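Local coordinates for protein dextranase (Pseudarthrobacter oxydans, PDB 6NZS) that probably catalyses the endohydrolysis of (1->6)-alpha-D-glucosidic linkages in dextran, as a glycoside hydrolase of family 49, at residues 414-422 against 489-500; 460-468 against 525-533. All coordinates share one frame; numbering follows the deposited sequence.

How the contacts relate
From the N terminus, the chain first passes 414-422, which leaves strand 414-415 and turns toward strand 423-435, and then 460-468, the loop leading into strand 469-482. It returns at 489-500 to close contact 1, 67 residues on, and at 525-533 to close contact 2, 57 residues on. The two loops cross because each contact joins coils two apart in the beta-helix, the skipped coil of one supplying a segment of the other. The contact centres lie about 12 Å apart. They meet directly: the backbone N of D466 probably donates a hydrogen bond to L494 O (2.9 Å), and Y525 N probably does so to A493 O (3.2 Å), tying consecutive corners of the beta-helix together.

Contact 1: 414-422 against 489-500; sequences IQWGWTPRN and IRVYALSDTENI
The backbones of 414-422 and 489-500 come closest where P420 faces L494, with 4.8 Å between their CA atoms, and a hydrogen bond joins them: R421 N donates to S495 OG (2.9 Å, 158° at the hydrogen). The P420 ring lies beside this bond, its CB 3.4 Å from L494 O, while L494 sets CD1 against the W418-T419 peptide, 3.6 Å from T419 N. S495 OG is also hydrogen-bonded to T469 OG1, so an alanine here would probably leave both R421 N and the T469 hydroxyl without this shared partner. These corners belong to the right-handed parallel beta-helix of family 49 enzymes, in which strand 450-452 runs between strands 414-415 and 489-493. The buried W416 indole reaches the side chains of 489-500: with CG held between the backbone N and carbonyl carbon (chi1 70°), the benzo end of the ring is carried to V491, whose CG2 lies 3.7 Å from CZ2. I489 CD1 and I500 CG2 also approach that end, all three obliquely. The buried indole N-H is satisfied in the ring plane by a water 2.9 Å from NE1, which in turn donates to T497 OG1. Within the 414-422 turn, the R421 guanidinium grips G417 O side-on with NE and NH2 (3.0 and 2.9 Å), nearly in its own plane, and T419 OG1 sits over one face.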
loop_
_atom_site.group_PDB
_atom_site.type_symbol
_atom_site.label_atom_id
_atom_site.label_comp_id
_atom_site.label_asym_id
_atom_site.label_seq_id
_atom_site.Cartn_x
_atom_site.Cartn_y
_atom_site.Cartn_z
ATOM N N ILE A 414 -8.788 -3.437 -3.827
ATOM C CA ILE A 414 -8.470 -4.635 -4.604
ATOM C C ILE A 414 -8.992 -4.457 -6.029
ATOM O O ILE A 414 -10.144 -4.062 -6.228
ATOM C CB ILE A 414 -9.117 -5.861 -3.945
ATOM C CG1 ILE A 414 -8.386 -6.213 -2.648
ATOM C CG2 ILE A 414 -9.148 -7.046 -4.911
ATOM C CD1 ILE A 414 -9.256 -6.930 -1.620
ATOM N N GLN A 415 -8.156 -4.775 -7.029
ATOM C CA GLN A 415 -8.493 -4.598 -8.442
ATOM C C GLN A 415 -8.197 -5.881 -9.211
ATOM O O GLN A 415 -7.102 -6.431 -9.090
ATOM C CB GLN A 415 -7.616 -3.486 -9.025
ATOM C CG GLN A 415 -7.837 -3.208 -10.516
ATOM C CD GLN A 415 -9.219 -2.673 -10.782
ATOM O OE1 GLN A 415 -10.078 -3.366 -11.323
ATOM N NE2 GLN A 415 -9.457 -1.426 -10.373
ATOM N N TRP A 416 -9.150 -6.332 -10.038
ATOM C CA TRP A 416 -8.860 -7.385 -11.011
ATOM C C TRP A 416 -9.389 -7.072 -12.405
ATOM O O TRP A 416 -9.302 -7.931 -13.296
ATOM C CB TRP A 416 -9.300 -8.783 -10.536
ATOM C CG TRP A 416 -10.779 -9.032 -10.467
ATOM C CD1 TRP A 416 -11.607 -9.409 -11.493
ATOM C CD2 TRP A 416 -11.604 -8.956 -9.295
ATOM N NE1 TRP A 416 -12.893 -9.567 -11.025
ATOM C CE2 TRP A 416 -12.918 -9.293 -9.683
ATOM C CE3 TRP A 416 -11.353 -8.652 -7.951
ATOM C CZ2 TRP A 416 -13.981 -9.328 -8.777
ATOM C CZ3 TRP A 416 -12.415 -8.674 -7.052
ATOM C CH2 TRP A 416 -13.712 -9.006 -7.472
ATOM N N GLY A 417 -9.902 -5.863 -12.631
ATOM C CA GLY A 417 -10.428 -5.471 -13.926
ATOM C C GLY A 417 -9.431 -4.771 -14.828
ATOM O O GLY A 417 -8.252 -5.151 -14.877
ATOM N N TRP A 418 -9.914 -3.745 -15.545
ATOM C CA TRP A 418 -9.187 -2.939 -16.537
ATOM C C TRP A 418 -9.042 -3.610 -17.902
ATOM O O TRP A 418 -9.019 -2.917 -18.924
ATOM C CB TRP A 418 -7.815 -2.453 -16.054
ATOM C CG TRP A 418 -7.813 -1.444 -14.922
ATOM C CD1 TRP A 418 -7.224 -1.599 -13.694
ATOM C CD2 TRP A 418 -8.365 -0.114 -14.939
ATOM N NE1 TRP A 418 -7.400 -0.461 -12.940
ATOM C CE2 TRP A 418 -8.096 0.463 -13.677
ATOM C CE3 TRP A 418 -9.079 0.632 -15.887
ATOM C CZ2 TRP A 418 -8.498 1.756 -13.343
ATOM C CZ3 TRP A 418 -9.476 1.924 -15.554
ATOM C CH2 TRP A 418 -9.192 2.467 -14.286
ATOM N N THR A 419 -8.869 -4.927 -17.936
ATOM C CA THR A 419 -8.824 -5.689 -19.181
ATOM C C THR A 419 -9.439 -7.050 -18.906
ATOM O O THR A 419 -9.509 -7.477 -17.747
ATOM C CB THR A 419 -7.384 -5.900 -19.697
ATOM O OG1 THR A 419 -6.680 -6.829 -18.857
ATOM C CG2 THR A 419 -6.589 -4.616 -19.784
ATOM N N PRO A 420 -9.872 -7.771 -19.942
ATOM C CA PRO A 420 -10.182 -9.191 -19.746
ATOM C C PRO A 420 -8.933 -9.929 -19.280
ATOM O O PRO A 420 -7.814 -9.601 -19.680
ATOM C CB PRO A 420 -10.612 -9.660 -21.146
ATOM C CG PRO A 420 -11.045 -8.414 -21.844
ATOM C CD PRO A 420 -10.156 -7.329 -21.320
ATOM N N ARG A 421 -9.124 -10.914 -18.400
ATOM C CA ARG A 421 -8.007 -11.647 -17.818
ATOM C C ARG A 421 -8.372 -13.116 -17.667
ATOM O O ARG A 421 -9.548 -13.478 -17.584
ATOM C CB ARG A 421 -7.602 -11.076 -16.446
ATOM C CG ARG A 421 -7.128 -9.640 -16.506
ATOM C CD ARG A 421 -6.758 -9.095 -15.122
ATOM N NE ARG A 421 -6.606 -7.640 -15.143
ATOM C CZ ARG A 421 -5.528 -7.001 -15.587
ATOM N NH1 ARG A 421 -4.480 -7.684 -16.051
ATOM N NH2 ARG A 421 -5.491 -5.676 -15.572
ATOM N N ASN A 422 -7.332 -13.958 -17.631
ATOM C CA ASN A 422 -7.444 -15.374 -17.291
ATOM C C ASN A 422 -6.769 -15.567 -15.937
ATOM O O ASN A 422 -5.541 -15.472 -15.832
ATOM C CB ASN A 422 -6.782 -16.241 -18.360
ATOM C CG ASN A 422 -7.624 -16.359 -19.609
ATOM O OD1 ASN A 422 -8.829 -16.578 -19.544
ATOM N ND2 ASN A 422 -6.984 -16.212 -20.768
ATOM N N ILE A 489 -18.283 -3.166 -3.289
ATOM C CA ILE A 489 -17.805 -3.939 -4.437
ATOM C C ILE A 489 -18.461 -3.458 -5.724
ATOM O O ILE A 489 -19.685 -3.310 -5.795
ATOM C CB ILE A 489 -18.004 -5.454 -4.212
ATOM C CG1 ILE A 489 -17.456 -6.248 -5.392
ATOM C CG2 ILE A 489 -19.471 -5.788 -3.964
ATOM C CD1 ILE A 489 -17.221 -7.730 -5.057
ATOM N N ARG A 490 -17.648 -3.240 -6.758
ATOM C CA ARG A 490 -18.165 -2.954 -8.092
ATOM C C ARG A 490 -17.440 -3.848 -9.079
ATOM O O ARG A 490 -16.231 -3.706 -9.274
ATOM C CB ARG A 490 -18.023 -1.479 -8.471
ATOM C CG ARG A 490 -19.101 -0.614 -7.837
ATOM C CD ARG A 490 -18.912 0.874 -8.084
ATOM N NE ARG A 490 -19.769 1.593 -7.149
ATOM C CZ ARG A 490 -19.696 2.893 -6.885
ATOM N NH1 ARG A 490 -18.820 3.662 -7.511
ATOM N NH2 ARG A 490 -20.508 3.417 -5.974
ATOM N N VAL A 491 -18.177 -4.761 -9.699
ATOM C CA VAL A 491 -17.619 -5.675 -10.684
ATOM C C VAL A 491 -18.234 -5.343 -12.034
ATOM O O VAL A 491 -19.411 -5.630 -12.273
ATOM C CB VAL A 491 -17.884 -7.135 -10.295
ATOM C CG1 VAL A 491 -17.401 -8.085 -11.395
ATOM C CG2 VAL A 491 -17.196 -7.464 -8.967
ATOM N N TYR A 492 -17.442 -4.733 -12.910
ATOM C CA TYR A 492 -17.786 -4.607 -14.326
ATOM C C TYR A 492 -17.043 -5.742 -15.018
ATOM O O TYR A 492 -15.842 -5.644 -15.279
ATOM C CB TYR A 492 -17.427 -3.217 -14.848
ATOM C CG TYR A 492 -18.049 -2.166 -13.957
ATOM C CD1 TYR A 492 -19.402 -1.858 -14.050
ATOM C CD2 TYR A 492 -17.302 -1.547 -12.963
ATOM C CE1 TYR A 492 -19.984 -0.930 -13.193
ATOM C CE2 TYR A 492 -17.862 -0.633 -12.114
ATOM C CZ TYR A 492 -19.198 -0.318 -12.236
ATOM O OH TYR A 492 -19.760 0.594 -11.370
ATOM N N ALA A 493 -17.751 -6.850 -15.248
ATOM C CA ALA A 493 -17.096 -8.089 -15.659
ATOM C C ALA A 493 -16.645 -8.002 -17.108
ATOM O O ALA A 493 -17.472 -7.878 -18.018
ATOM C CB ALA A 493 -18.034 -9.277 -15.467
ATOM N N LEU A 494 -15.335 -8.077 -17.316
ATOM C CA LEU A 494 -14.742 -8.088 -18.644
ATOM C C LEU A 494 -14.395 -9.495 -19.100
ATOM O O LEU A 494 -13.907 -9.670 -20.223
ATOM C CB LEU A 494 -13.500 -7.194 -18.682
ATOM C CG LEU A 494 -13.738 -5.721 -18.324
ATOM C CD1 LEU A 494 -12.410 -4.983 -18.219
ATOM C CD2 LEU A 494 -14.651 -5.062 -19.352
ATOM N N SER A 495 -14.654 -10.490 -18.255
ATOM C CA SER A 495 -14.389 -11.893 -18.520
ATOM C C SER A 495 -15.505 -12.694 -17.870
ATOM O O SER A 495 -16.202 -12.198 -16.980
ATOM C CB SER A 495 -13.053 -12.325 -17.889
ATOM O OG SER A 495 -11.964 -11.526 -18.327
ATOM N N ASP A 496 -15.697 -13.932 -18.332
ATOM C CA ASP A 496 -16.495 -14.870 -17.553
ATOM C C ASP A 496 -15.952 -14.890 -16.130
ATOM O O ASP A 496 -14.736 -14.883 -15.920
ATOM C CB ASP A 496 -16.409 -16.278 -18.145
ATOM C CG ASP A 496 -17.239 -16.443 -19.409
ATOM O OD1 ASP A 496 -17.897 -15.483 -19.869
ATOM O OD2 ASP A 496 -17.214 -17.562 -19.967
ATOM N N THR A 497 -16.855 -14.888 -15.151
ATOM C CA THR A 497 -16.480 -14.705 -13.753
ATOM C C THR A 497 -17.163 -15.773 -12.914
ATOM O O THR A 497 -18.395 -15.866 -12.909
ATOM C CB THR A 497 -16.891 -13.307 -13.286
ATOM O OG1 THR A 497 -16.202 -12.326 -14.069
ATOM C CG2 THR A 497 -16.528 -13.109 -11.821
ATOM N N GLU A 498 -16.368 -16.590 -12.214
ATOM C CA GLU A 498 -16.902 -17.750 -11.513
ATOM C C GLU A 498 -16.267 -17.927 -10.142
ATOM O O GLU A 498 -15.060 -17.728 -9.969
ATOM C CB GLU A 498 -16.685 -19.034 -12.327
ATOM C CG GLU A 498 -17.421 -19.037 -13.648
ATOM C CD GLU A 498 -16.853 -20.034 -14.631
ATOM O OE1 GLU A 498 -16.175 -20.983 -14.192
ATOM O OE2 GLU A 498 -17.088 -19.857 -15.846
ATOM N N ASN A 499 -17.093 -18.323 -9.178
ATOM C CA ASN A 499 -16.654 -18.725 -7.844
ATOM C C ASN A 499 -15.721 -17.697 -7.200
ATOM O O ASN A 499 -14.570 -17.973 -6.855
ATOM C CB ASN A 499 -16.048 -20.133 -7.835
ATOM C CG ASN A 499 -16.005 -20.723 -6.448
ATOM O OD1 ASN A 499 -16.884 -20.467 -5.631
ATOM N ND2 ASN A 499 -14.970 -21.509 -6.162
ATOM N N ILE A 500 -16.258 -16.499 -7.022
ATOM C CA ILE A 500 -15.591 -15.433 -6.286
ATOM C C ILE A 500 -16.211 -15.410 -4.899
ATOM O O ILE A 500 -17.437 -15.347 -4.765
ATOM C CB ILE A 500 -15.792 -14.083 -6.994
ATOM C CG1 ILE A 500 -15.476 -14.190 -8.495
ATOM C CG2 ILE A 500 -14.994 -12.982 -6.279
ATOM C CD1 ILE A 500 -14.060 -14.634 -8.821
HETATM O O HOH W 1 -14.751 -10.128 -13.148
#

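Contact 2: 460-468 against 525-533; sequences GSTTKADPN and YTNPAGEKV
Y525 lays one face of its ring against T462, whose CA stands 4.0 Å from the ring centroid in a CH-pi contact, 18° off the normal. The two segments are loops from coils two apart in the parallel beta-helix, with the coil of strand 489-493 between them; 460-468 leads into strand 469-482, whereas the other loop, 525-533, follows strand 521-524. The T462 and Y525 side chains cross at about a right angle, and CG2 of T462, anti to its carbonyl carbon (chi1 66° for OG1), is turned toward the phenol end of the ring. There a water donates to S461 O and accepts from Y525 OH, bridging the loops. Beside the ring, T526 N donates an almost straight bond to T462 O (2.9 Å, 175°), and T526 O accepts from A465 N, which comes in from above the carbonyl plane. A465 CB touches both Y525 CB and V533 CG1, each at 3.7 Å. Farther along, the P467 ring packs against N527 and E531. It crosses N527 at about a right angle, with CD 3.7 Å from ND2, and meets the extended E531 side chain obliquely, P467 CG lying 3.8 Å from E531 CG. The asparagine opens a type I turn, N527 to G530, and its OD1 takes the backbone N of E531, fixing the amide beside the proline. N527 O is gripped from opposite faces of its plane by T526 OG1 and G530 N. A water accepts from N527 ND2 and donates to D466 OD1, the same oxygen that closes an Asx turn by accepting from N468 N at 2.9 Å.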
loop_
_atom_site.group_PDB
_atom_site.type_symbol
_atom_site.label_atom_id
_atom_site.label_comp_id
_atom_site.label_asym_id
_atom_site.label_seq_id
_atom_site.Cartn_x
_atom_site.Cartn_y
_atom_site.Cartn_z
ATOM N N GLY A 460 -16.183 3.972 -20.322
ATOM C CA GLY A 460 -17.615 4.072 -20.511
ATOM C C GLY A 460 -18.214 3.074 -21.474
ATOM O O GLY A 460 -19.437 2.997 -21.599
ATOM N N SER A 461 -17.384 2.294 -22.154
ATOM C CA SER A 461 -17.889 1.312 -23.097
ATOM C C SER A 461 -18.332 0.053 -22.364
ATOM O O SER A 461 -17.760 -0.330 -21.337
ATOM C CB SER A 461 -16.803 0.959 -24.112
ATOM O OG SER A 461 -17.193 -0.149 -24.905
ATOM N N THR A 462 -19.370 -0.591 -22.892
ATOM C CA THR A 462 -19.800 -1.887 -22.384
ATOM C C THR A 462 -19.461 -3.026 -23.332
ATOM O O THR A 462 -19.903 -4.157 -23.102
ATOM C CB THR A 462 -21.291 -1.890 -22.052
ATOM O OG1 THR A 462 -22.054 -1.725 -23.258
ATOM C CG2 THR A 462 -21.622 -0.763 -21.080
ATOM N N THR A 463 -18.677 -2.754 -24.381
ATOM C CA THR A 463 -18.364 -3.726 -25.424
ATOM C C THR A 463 -16.894 -4.129 -25.428
ATOM O O THR A 463 -16.385 -4.595 -26.454
ATOM C CB THR A 463 -18.781 -3.196 -26.798
ATOM O OG1 THR A 463 -18.099 -1.960 -27.067
ATOM C CG2 THR A 463 -20.281 -2.972 -26.837
ATOM N N LYS A 464 -16.208 -3.979 -24.296
ATOM C CA LYS A 464 -14.778 -4.237 -24.198
ATOM C C LYS A 464 -14.453 -5.553 -23.500
ATOM O O LYS A 464 -13.286 -5.794 -23.177
ATOM C CB LYS A 464 -14.085 -3.079 -23.475
ATOM C CG LYS A 464 -14.335 -1.706 -24.089
ATOM C CD LYS A 464 -13.604 -1.556 -25.413
ATOM C CE LYS A 464 -12.161 -1.128 -25.214
ATOM N NZ LYS A 464 -11.440 -1.013 -26.525
ATOM N N ALA A 465 -15.449 -6.400 -23.259
ATOM C CA ALA A 465 -15.251 -7.675 -22.583
ATOM C C ALA A 465 -14.841 -8.760 -23.580
ATOM O O ALA A 465 -14.928 -8.590 -24.800
ATOM C CB ALA A 465 -16.524 -8.093 -21.850
ATOM N N ASP A 466 -14.379 -9.888 -23.039
ATOM C CA ASP A 466 -14.006 -11.061 -23.832
ATOM C C ASP A 466 -14.586 -12.310 -23.182
ATOM O O ASP A 466 -14.037 -12.807 -22.182
ATOM C CB ASP A 466 -12.493 -11.176 -23.971
ATOM C CG ASP A 466 -12.070 -12.247 -24.973
ATOM O OD1 ASP A 466 -12.933 -13.028 -25.421
ATOM O OD2 ASP A 466 -10.862 -12.304 -25.294
ATOM N N PRO A 467 -15.679 -12.856 -23.723
ATOM C CA PRO A 467 -16.261 -14.081 -23.149
ATOM C C PRO A 467 -15.352 -15.297 -23.232
ATOM O O PRO A 467 -15.660 -16.316 -22.601
ATOM C CB PRO A 467 -17.536 -14.293 -23.979
ATOM C CG PRO A 467 -17.812 -12.967 -24.618
ATOM C CD PRO A 467 -16.472 -12.337 -24.847
ATOM N N ASN A 468 -14.255 -15.225 -23.978
ATOM C CA ASN A 468 -13.309 -16.327 -24.069
ATOM C C ASN A 468 -12.199 -16.238 -23.034
ATOM O O ASN A 468 -11.200 -16.950 -23.155
ATOM C CB ASN A 468 -12.736 -16.427 -25.485
ATOM C CG ASN A 468 -13.809 -16.681 -26.524
ATOM O OD1 ASN A 468 -14.759 -17.424 -26.278
ATOM N ND2 ASN A 468 -13.664 -16.064 -27.690
ATOM N N TYR A 525 -20.480 -7.321 -19.102
ATOM C CA TYR A 525 -20.204 -6.600 -20.335
ATOM C C TYR A 525 -20.157 -7.584 -21.510
ATOM O O TYR A 525 -20.213 -8.804 -21.330
ATOM C CB TYR A 525 -18.919 -5.776 -20.198
ATOM C CG TYR A 525 -19.095 -4.478 -19.415
ATOM C CD1 TYR A 525 -20.260 -4.229 -18.696
ATOM C CD2 TYR A 525 -18.109 -3.501 -19.419
ATOM C CE1 TYR A 525 -20.428 -3.044 -17.988
ATOM C CE2 TYR A 525 -18.271 -2.308 -18.716
ATOM C CZ TYR A 525 -19.432 -2.093 -18.012
ATOM O OH TYR A 525 -19.605 -0.916 -17.312
ATOM N N THR A 526 -20.082 -7.040 -22.726
ATOM C CA THR A 526 -20.069 -7.843 -23.948
ATOM C C THR A 526 -18.793 -7.597 -24.737
ATOM O O THR A 526 -18.025 -6.677 -24.460
ATOM C CB THR A 526 -21.265 -7.518 -24.863
ATOM O OG1 THR A 526 -21.025 -6.275 -25.539
ATOM C CG2 THR A 526 -22.554 -7.417 -24.072
ATOM N N ASN A 527 -18.582 -8.426 -25.760
ATOM C CA ASN A 527 -17.591 -8.123 -26.783
ATOM C C ASN A 527 -18.235 -7.210 -27.825
ATOM O O ASN A 527 -19.432 -6.917 -27.744
ATOM C CB ASN A 527 -17.016 -9.421 -27.360
ATOM C CG ASN A 527 -18.056 -10.294 -28.046
ATOM O OD1 ASN A 527 -19.161 -9.856 -28.362
ATOM N ND2 ASN A 527 -17.690 -11.551 -28.282
ATOM N N PRO A 528 -17.470 -6.712 -28.806
ATOM C CA PRO A 528 -18.092 -5.846 -29.822
ATOM C C PRO A 528 -19.218 -6.513 -30.592
ATOM O O PRO A 528 -20.141 -5.821 -31.040
ATOM C CB PRO A 528 -16.914 -5.459 -30.725
ATOM C CG PRO A 528 -15.739 -5.526 -29.825
ATOM C CD PRO A 528 -16.000 -6.709 -28.932
ATOM N N ALA A 529 -19.181 -7.837 -30.746
ATOM C CA ALA A 529 -20.265 -8.540 -31.418
ATOM C C ALA A 529 -21.530 -8.615 -30.576
ATOM O O ALA A 529 -22.590 -8.944 -31.115
ATOM C CB ALA A 529 -19.815 -9.945 -31.823
ATOM N N GLY A 530 -21.448 -8.323 -29.278
ATOM C CA GLY A 530 -22.608 -8.327 -28.416
ATOM C C GLY A 530 -22.763 -9.550 -27.542
ATOM O O GLY A 530 -23.772 -9.658 -26.837
ATOM N N GLU A 531 -21.808 -10.472 -27.566
ATOM C CA GLU A 531 -21.884 -11.660 -26.725
ATOM C C GLU A 531 -21.483 -11.289 -25.303
ATOM O O GLU A 531 -20.393 -10.751 -25.083
ATOM C CB GLU A 531 -20.959 -12.745 -27.265
ATOM C CG GLU A 531 -20.991 -14.034 -26.454
ATOM C CD GLU A 531 -19.985 -15.058 -26.935
ATOM O OE1 GLU A 531 -19.363 -14.836 -27.997
ATOM O OE2 GLU A 531 -19.816 -16.088 -26.245
ATOM N N LYS A 532 -22.359 -11.586 -24.345
ATOM C CA LYS A 532 -22.128 -11.226 -22.952
ATOM C C LYS A 532 -21.235 -12.251 -22.271
ATOM O O LYS A 532 -21.357 -13.457 -22.502
ATOM C CB LYS A 532 -23.457 -11.187 -22.194
ATOM C CG LYS A 532 -24.185 -9.862 -22.242
ATOM C CD LYS A 532 -25.100 -9.685 -21.046
ATOM C CE LYS A 532 -26.321 -8.879 -21.429
ATOM N NZ LYS A 532 -27.076 -8.423 -20.236
ATOM N N VAL A 533 -20.337 -11.767 -21.409
ATOM C CA VAL A 533 -19.690 -12.678 -20.475
ATOM C C VAL A 533 -20.744 -13.243 -19.527
ATOM O O VAL A 533 -21.837 -12.690 -19.356
ATOM C CB VAL A 533 -18.549 -12.021 -19.680
ATOM C CG1 VAL A 533 -17.532 -11.408 -20.620
ATOM C CG2 VAL A 533 -19.100 -10.972 -18.707
HETATM O O HOH W 2 -18.531 0.964 -19.016
HETATM O O HOH W 3 -22.661 -4.016 -24.628
HETATM O O HOH W 4 -14.521 -11.980 -27.920
#